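Local coordinates for capsid protein VP1 (Human polyomavirus 12, PDB 6Y60), which probably builds the T=7 icosahedral virus shell from disulfide-linked pentamers and serves in attachment to the host cell, at residues 106-111 against 251-256; 40-45 against 258-263. One frame throughout, in Å; residues are numbered along the deposited sequence.

Interaction 1 (106-111 against 251-256); sequences HDYMTR and AGSGTH. With SIA (N-acetyl-alpha-neuraminic acid), chain S; PO4 (phosphate ion), chain R.
The ring of Y108 lies over the backbone of G252, a CH-pi contact in which a residue without a side chain lets its CA rest directly on the ring. G252 CA stands 3.9 Å from the ring centroid and 18° off the ring normal, so it sits over the face, displaced toward the rim. With CG of Y108 anti to the backbone N (chi1 -178°), the ring runs alongside the type I turn A251-G254, and its hydroxyl, Y108 OH, comes to 3.2 Å from S253 CA.

One direct hydrogen bond joins the backbones, G252 N to Y108 O at 2.9 Å. The donor stands above the carbonyl plane, 51° out of it and off a lone pair. A251 CA adds a CH...O contact to the same oxygen. A second link runs through one water, which donates to G254 O (2.7 Å) and is hydrogen-bonded to T110 OG1.

Each segment also binds a ligand: R111 NH1 donates to the O9 hydroxyl of the sialic acid (2.8 Å), while T255 grips a phosphate, probably from the crystallisation liquor, through N and OG1. The sugar is also hydrogen-bonded to T47 OG1 and to the carbonyls of V48 and R56 of a second subunit.

The contact thus joins the long loop between strands 83-96 and 124-131 to the turn linking strands 237-250 and 257-276; M109 packs on F249 of strand 237-250.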
loop_
_atom_site.group_PDB
_atom_site.type_symbol
_atom_site.label_atom_id
_atom_site.label_comp_id
_atom_site.label_asym_id
_atom_site.label_seq_id
_atom_site.Cartn_x
_atom_site.Cartn_y
_atom_site.Cartn_z
ATOM N N HIS A 106 -7.233 -26.410 -7.862
ATOM C CA HIS A 106 -7.294 -27.817 -8.345
ATOM C C HIS A 106 -8.439 -27.965 -9.340
ATOM O O HIS A 106 -8.554 -29.036 -9.977
ATOM C CB HIS A 106 -7.408 -28.793 -7.166
ATOM C CG HIS A 106 -8.726 -28.703 -6.487
ATOM N ND1 HIS A 106 -9.906 -29.061 -7.128
ATOM C CD2 HIS A 106 -9.068 -28.240 -5.269
ATOM C CE1 HIS A 106 -10.924 -28.776 -6.338
ATOM N NE2 HIS A 106 -10.439 -28.297 -5.183
ATOM N N ASP A 107 -9.257 -26.935 -9.497
ATOM C CA ASP A 107 -10.352 -26.959 -10.487
ATOM C C ASP A 107 -9.744 -27.115 -11.889
ATOM O O ASP A 107 -8.525 -26.935 -12.054
ATOM C CB ASP A 107 -11.245 -25.720 -10.370
ATOM C CG ASP A 107 -12.214 -25.679 -9.195
ATOM O OD1 ASP A 107 -12.617 -26.778 -8.672
ATOM O OD2 ASP A 107 -12.621 -24.540 -8.841
ATOM N N TYR A 108 -10.603 -27.367 -12.868
ATOM C CA TYR A 108 -10.239 -27.500 -14.297
ATOM C C TYR A 108 -9.893 -26.090 -14.811
ATOM O O TYR A 108 -10.797 -25.397 -15.283
ATOM C CB TYR A 108 -11.349 -28.209 -15.066
ATOM C CG TYR A 108 -11.061 -28.429 -16.531
ATOM C CD1 TYR A 108 -9.802 -28.812 -16.960
ATOM C CD2 TYR A 108 -12.010 -28.160 -17.488
ATOM C CE1 TYR A 108 -9.513 -28.970 -18.304
ATOM C CE2 TYR A 108 -11.753 -28.344 -18.839
ATOM C CZ TYR A 108 -10.491 -28.732 -19.246
ATOM O OH TYR A 108 -10.197 -28.923 -20.565
ATOM N N MET A 109 -8.624 -25.715 -14.654
ATOM C CA MET A 109 -8.058 -24.349 -14.798
ATOM C C MET A 109 -6.753 -24.414 -15.615
ATOM O O MET A 109 -6.095 -25.486 -15.659
ATOM C CB MET A 109 -7.770 -23.766 -13.409
ATOM C CG MET A 109 -8.995 -23.585 -12.532
ATOM S SD MET A 109 -8.552 -23.522 -10.769
ATOM C CE MET A 109 -8.251 -21.773 -10.549
ATOM N N THR A 110 -6.351 -23.317 -16.260
ATOM C CA THR A 110 -5.030 -23.229 -16.945
ATOM C C THR A 110 -3.946 -23.529 -15.931
ATOM O O THR A 110 -4.140 -23.154 -14.774
ATOM C CB THR A 110 -4.745 -21.847 -17.542
ATOM O OG1 THR A 110 -5.931 -21.421 -18.190
ATOM C CG2 THR A 110 -3.607 -21.881 -18.536
ATOM N N ARG A 111 -2.843 -24.165 -16.352
ATOM C CA ARG A 111 -1.689 -24.377 -15.456
ATOM C C ARG A 111 -0.386 -24.205 -16.226
ATOM O O ARG A 111 -0.389 -24.337 -17.436
ATOM C CB ARG A 111 -1.778 -25.747 -14.786
ATOM C CG ARG A 111 -1.642 -26.933 -15.720
ATOM C CD ARG A 111 -2.153 -28.223 -15.047
ATOM N NE ARG A 111 -1.367 -28.523 -13.854
ATOM C CZ ARG A 111 -1.241 -29.710 -13.279
ATOM N NH1 ARG A 111 -1.873 -30.761 -13.779
ATOM N NH2 ARG A 111 -0.468 -29.826 -12.205
ATOM N N ALA A 251 -11.034 -21.254 -17.476
ATOM C CA ALA A 251 -11.262 -22.719 -17.506
ATOM C C ALA A 251 -10.090 -23.377 -18.252
ATOM O O ALA A 251 -9.522 -22.770 -19.189
ATOM C CB ALA A 251 -12.604 -23.018 -18.151
ATOM N N GLY A 252 -9.759 -24.613 -17.878
ATOM C CA GLY A 252 -8.670 -25.404 -18.474
ATOM C C GLY A 252 -8.986 -25.859 -19.881
ATOM O O GLY A 252 -8.103 -26.460 -20.491
ATOM N N SER A 253 -10.208 -25.620 -20.361
ATOM C CA SER A 253 -10.668 -25.940 -21.727
ATOM C C SER A 253 -10.033 -24.984 -22.741
ATOM O O SER A 253 -10.105 -25.306 -23.904
ATOM C CB SER A 253 -12.174 -25.901 -21.829
ATOM O OG SER A 253 -12.698 -24.714 -21.243
ATOM N N GLY A 254 -9.469 -23.837 -22.342
ATOM C CA GLY A 254 -9.006 -22.846 -23.330
ATOM C C GLY A 254 -8.479 -21.551 -22.717
ATOM O O GLY A 254 -7.984 -21.560 -21.602
ATOM N N THR A 255 -8.510 -20.455 -23.471
ATOM C CA THR A 255 -7.996 -19.137 -23.014
ATOM C C THR A 255 -9.203 -18.216 -22.765
ATOM O O THR A 255 -9.012 -17.079 -22.378
ATOM C CB THR A 255 -6.958 -18.612 -24.014
ATOM O OG1 THR A 255 -7.619 -18.386 -25.266
ATOM C CG2 THR A 255 -5.788 -19.559 -24.187
ATOM N N HIS A 256 -10.418 -18.699 -23.010
ATOM C CA HIS A 256 -11.663 -17.908 -22.831
ATOM C C HIS A 256 -11.812 -17.585 -21.345
ATOM O O HIS A 256 -11.538 -18.480 -20.505
ATOM C CB HIS A 256 -12.873 -18.701 -23.306
ATOM C CG HIS A 256 -12.885 -19.019 -24.756
ATOM N ND1 HIS A 256 -13.429 -18.161 -25.672
ATOM C CD2 HIS A 256 -12.486 -20.121 -25.435
ATOM C CE1 HIS A 256 -13.355 -18.710 -26.875
ATOM N NE2 HIS A 256 -12.784 -19.918 -26.755
HETATM C C1 SIA S . -4.150 -38.240 -9.444
HETATM C C2 SIA S . -5.320 -38.329 -10.421
HETATM C C3 SIA S . -6.678 -38.310 -9.698
HETATM C C4 SIA S . -7.077 -36.923 -9.104
HETATM C C5 SIA S . -6.874 -35.763 -10.106
HETATM C C6 SIA S . -5.476 -35.921 -10.666
HETATM C C7 SIA S . -5.049 -34.839 -11.661
HETATM C C8 SIA S . -3.753 -35.228 -12.367
HETATM C C9 SIA S . -3.233 -34.035 -13.184
HETATM C C10 SIA S . -8.050 -33.765 -9.427
HETATM C C11 SIA S . -7.925 -32.471 -8.664
HETATM N N5 SIA S . -6.957 -34.478 -9.437
HETATM O O1A SIA S . -4.281 -38.536 -8.227
HETATM O O1B SIA S . -3.038 -37.834 -9.800
HETATM O O2 SIA S . -5.220 -39.525 -11.246
HETATM O O4 SIA S . -8.457 -36.966 -8.731
HETATM O O6 SIA S . -5.448 -37.203 -11.297
HETATM O O7 SIA S . -6.101 -34.648 -12.621
HETATM O O8 SIA S . -2.751 -35.649 -11.417
HETATM O O9 SIA S . -2.765 -32.995 -12.276
HETATM O O10 SIA S . -9.073 -34.091 -10.005
HETATM P P PO4 R . -8.030 -21.589 -26.966
HETATM O O1 PO4 R . -9.252 -21.354 -26.036
HETATM O O2 PO4 R . -8.460 -22.393 -28.203
HETATM O O3 PO4 R . -6.925 -22.389 -26.259
HETATM O O4 PO4 R . -7.476 -20.192 -27.372
HETATM O O HOH W 1 -6.282 -23.033 -20.121
#

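Interaction 2 (40-45 against 258-263); sequences YGFSEQ and RFRGLP
Backbone pairing between F42 and R260 is limited to a single bridge, marked by S43 N donating to F259 O at 2.9 Å and, more weakly, G261 N to G41 O. S43 also reaches strand 257-276 with its side chain: OG accepts from F259 N (2.9 Å) and donates to E44 O. The torsion that sets OG between its backbone N and carbonyl carbon (chi1 78°) brings it over to the strand.

Charged contacts gather on R258. Its NH2 donates to S43 O (2.9 Å), in the carbonyl plane on a lone pair, and to E44 OE1 in a salt bridge of 3.2 Å, approaching from above the carboxylate plane. Q45 CG covers one guanidinium face, and a water joins R258 NE to Q45 NE2.

Stacking belongs to R260, whose guanidinium lies almost parallel to the F42 ring (planes 7° apart, centres 4.5 Å). The cation is off-centre; R260 CD lies over the ring face. R260 NH2 donates to G41 O and also to Q166 O of a second subunit.

Burial of both arginine charges is probably eased by carboxylate, carbonyls and aromatic faces: R258 also makes a cation-pi contact with W39, and R260 draws on carbonyls of two subunits.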
loop_
_atom_site.group_PDB
_atom_site.type_symbol
_atom_site.label_atom_id
_atom_site.label_comp_id
_atom_site.label_asym_id
_atom_site.label_seq_id
_atom_site.Cartn_x
_atom_site.Cartn_y
_atom_site.Cartn_z
ATOM N N TYR A 40 -23.430 -20.246 -12.480
ATOM C CA TYR A 40 -23.953 -19.216 -11.534
ATOM C C TYR A 40 -22.790 -18.606 -10.738
ATOM O O TYR A 40 -21.981 -19.363 -10.187
ATOM C CB TYR A 40 -24.954 -19.812 -10.550
ATOM C CG TYR A 40 -25.717 -18.834 -9.694
ATOM C CD1 TYR A 40 -26.394 -17.762 -10.250
ATOM C CD2 TYR A 40 -25.884 -19.072 -8.340
ATOM C CE1 TYR A 40 -27.163 -16.921 -9.467
ATOM C CE2 TYR A 40 -26.635 -18.236 -7.540
ATOM C CZ TYR A 40 -27.280 -17.153 -8.108
ATOM O OH TYR A 40 -28.016 -16.329 -7.301
ATOM N N GLY A 41 -22.760 -17.274 -10.656
ATOM C CA GLY A 41 -21.710 -16.501 -9.971
ATOM C C GLY A 41 -20.537 -16.189 -10.887
ATOM O O GLY A 41 -19.564 -15.621 -10.417
ATOM N N PHE A 42 -20.665 -16.525 -12.164
ATOM C CA PHE A 42 -19.669 -16.239 -13.207
ATOM C C PHE A 42 -20.399 -15.588 -14.368
ATOM O O PHE A 42 -21.652 -15.597 -14.406
ATOM C CB PHE A 42 -18.976 -17.512 -13.672
ATOM C CG PHE A 42 -18.101 -18.236 -12.679
ATOM C CD1 PHE A 42 -18.636 -19.140 -11.776
ATOM C CD2 PHE A 42 -16.727 -18.124 -12.737
ATOM C CE1 PHE A 42 -17.830 -19.860 -10.914
ATOM C CE2 PHE A 42 -15.914 -18.859 -11.888
ATOM C CZ PHE A 42 -16.469 -19.725 -10.975
ATOM N N SER A 43 -19.650 -15.044 -15.315
ATOM C CA SER A 43 -20.223 -14.588 -16.602
ATOM C C SER A 43 -20.166 -15.781 -17.557
ATOM O O SER A 43 -19.463 -16.768 -17.223
ATOM C CB SER A 43 -19.491 -13.386 -17.144
ATOM O OG SER A 43 -18.273 -13.775 -17.748
ATOM N N GLU A 44 -20.815 -15.679 -18.712
ATOM C CA GLU A 44 -20.489 -16.574 -19.851
ATOM C C GLU A 44 -19.103 -16.145 -20.348
ATOM O O GLU A 44 -18.609 -15.116 -19.880
ATOM C CB GLU A 44 -21.576 -16.573 -20.924
ATOM C CG GLU A 44 -22.882 -17.232 -20.482
ATOM C CD GLU A 44 -22.895 -18.726 -20.175
ATOM O OE1 GLU A 44 -21.831 -19.387 -20.261
ATOM O OE2 GLU A 44 -23.997 -19.231 -19.821
ATOM N N GLN A 45 -18.480 -16.971 -21.182
ATOM C CA GLN A 45 -17.170 -16.702 -21.809
ATOM C C GLN A 45 -17.230 -15.354 -22.514
ATOM O O GLN A 45 -18.141 -15.120 -23.366
ATOM C CB GLN A 45 -16.755 -17.858 -22.724
ATOM C CG GLN A 45 -16.283 -19.070 -21.940
ATOM C CD GLN A 45 -15.792 -20.178 -22.841
ATOM O OE1 GLN A 45 -15.890 -20.099 -24.065
ATOM N NE2 GLN A 45 -15.165 -21.159 -22.243
ATOM N N ARG A 258 -13.987 -15.776 -17.871
ATOM C CA ARG A 258 -15.298 -15.467 -17.244
ATOM C C ARG A 258 -15.114 -14.517 -16.059
ATOM O O ARG A 258 -14.266 -14.802 -15.188
ATOM C CB ARG A 258 -15.941 -16.754 -16.732
ATOM C CG ARG A 258 -16.333 -17.742 -17.806
ATOM C CD ARG A 258 -16.696 -19.058 -17.133
ATOM N NE ARG A 258 -17.082 -20.043 -18.130
ATOM C CZ ARG A 258 -18.293 -20.235 -18.652
ATOM N NH1 ARG A 258 -18.443 -21.189 -19.562
ATOM N NH2 ARG A 258 -19.339 -19.515 -18.286
ATOM N N PHE A 259 -15.949 -13.482 -15.965
ATOM C CA PHE A 259 -16.035 -12.693 -14.715
ATOM C C PHE A 259 -16.411 -13.647 -13.584
ATOM O O PHE A 259 -17.208 -14.572 -13.804
ATOM C CB PHE A 259 -17.051 -11.564 -14.802
ATOM C CG PHE A 259 -16.668 -10.414 -15.689
ATOM C CD1 PHE A 259 -17.005 -10.417 -17.036
ATOM C CD2 PHE A 259 -16.068 -9.288 -15.159
ATOM C CE1 PHE A 259 -16.714 -9.331 -17.842
ATOM C CE2 PHE A 259 -15.722 -8.225 -15.983
ATOM C CZ PHE A 259 -16.051 -8.246 -17.314
ATOM N N ARG A 260 -15.866 -13.379 -12.404
ATOM C CA ARG A 260 -16.146 -14.079 -11.132
ATOM C C ARG A 260 -16.461 -13.005 -10.099
ATOM O O ARG A 260 -15.690 -12.057 -9.981
ATOM C CB ARG A 260 -14.986 -14.986 -10.715
ATOM C CG ARG A 260 -15.168 -15.657 -9.355
ATOM C CD ARG A 260 -16.468 -16.448 -9.223
ATOM N NE ARG A 260 -16.456 -17.290 -8.035
ATOM C CZ ARG A 260 -17.550 -17.795 -7.453
ATOM N NH1 ARG A 260 -17.431 -18.562 -6.385
ATOM N NH2 ARG A 260 -18.754 -17.533 -7.929
ATOM N N GLY A 261 -17.613 -13.138 -9.446
ATOM C CA GLY A 261 -18.072 -12.240 -8.381
ATOM C C GLY A 261 -18.400 -13.041 -7.154
ATOM O O GLY A 261 -18.406 -14.305 -7.219
ATOM N N LEU A 262 -18.586 -12.345 -6.048
ATOM C CA LEU A 262 -18.863 -12.975 -4.744
ATOM C C LEU A 262 -20.034 -12.252 -4.111
ATOM O O LEU A 262 -20.258 -11.072 -4.406
ATOM C CB LEU A 262 -17.629 -12.880 -3.866
ATOM C CG LEU A 262 -16.468 -13.756 -4.299
ATOM C CD1 LEU A 262 -15.264 -13.499 -3.404
ATOM C CD2 LEU A 262 -16.869 -15.231 -4.256
ATOM N N PRO A 263 -20.775 -12.951 -3.219
ATOM C CA PRO A 263 -21.947 -12.382 -2.560
ATOM C C PRO A 263 -21.539 -11.412 -1.450
ATOM O O PRO A 263 -20.473 -11.548 -0.909
ATOM C CB PRO A 263 -22.686 -13.585 -1.941
ATOM C CG PRO A 263 -21.877 -14.798 -2.324
ATOM C CD PRO A 263 -20.491 -14.299 -2.712
HETATM O O HOH W 2 -15.091 -21.626 -19.660
#

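Interaction 1 is nested along the chain inside the loop closed by interaction 2: segment 40-45 comes first, then 106-111, 251-256 and 258-263. Their centres are about 15 Å apart, and H256 CG approaches Q45 OE1 to 3.3 Å, so the two pack directly. Residues 251-256 turn the chain from strand 237-250 into strand 257-276, on which 258-263 lies; these neighbouring antiparallel strands thus serve both contacts. The centre of buried interaction 2 lies about 13 Å from the centre of the chain, that of partly buried interaction 1 about 27 Å. Both touch the second subunit, whose T47, V48 and R56 share in binding the sialic acid, so the ligand site lies across a subunit boundary of the pentamer.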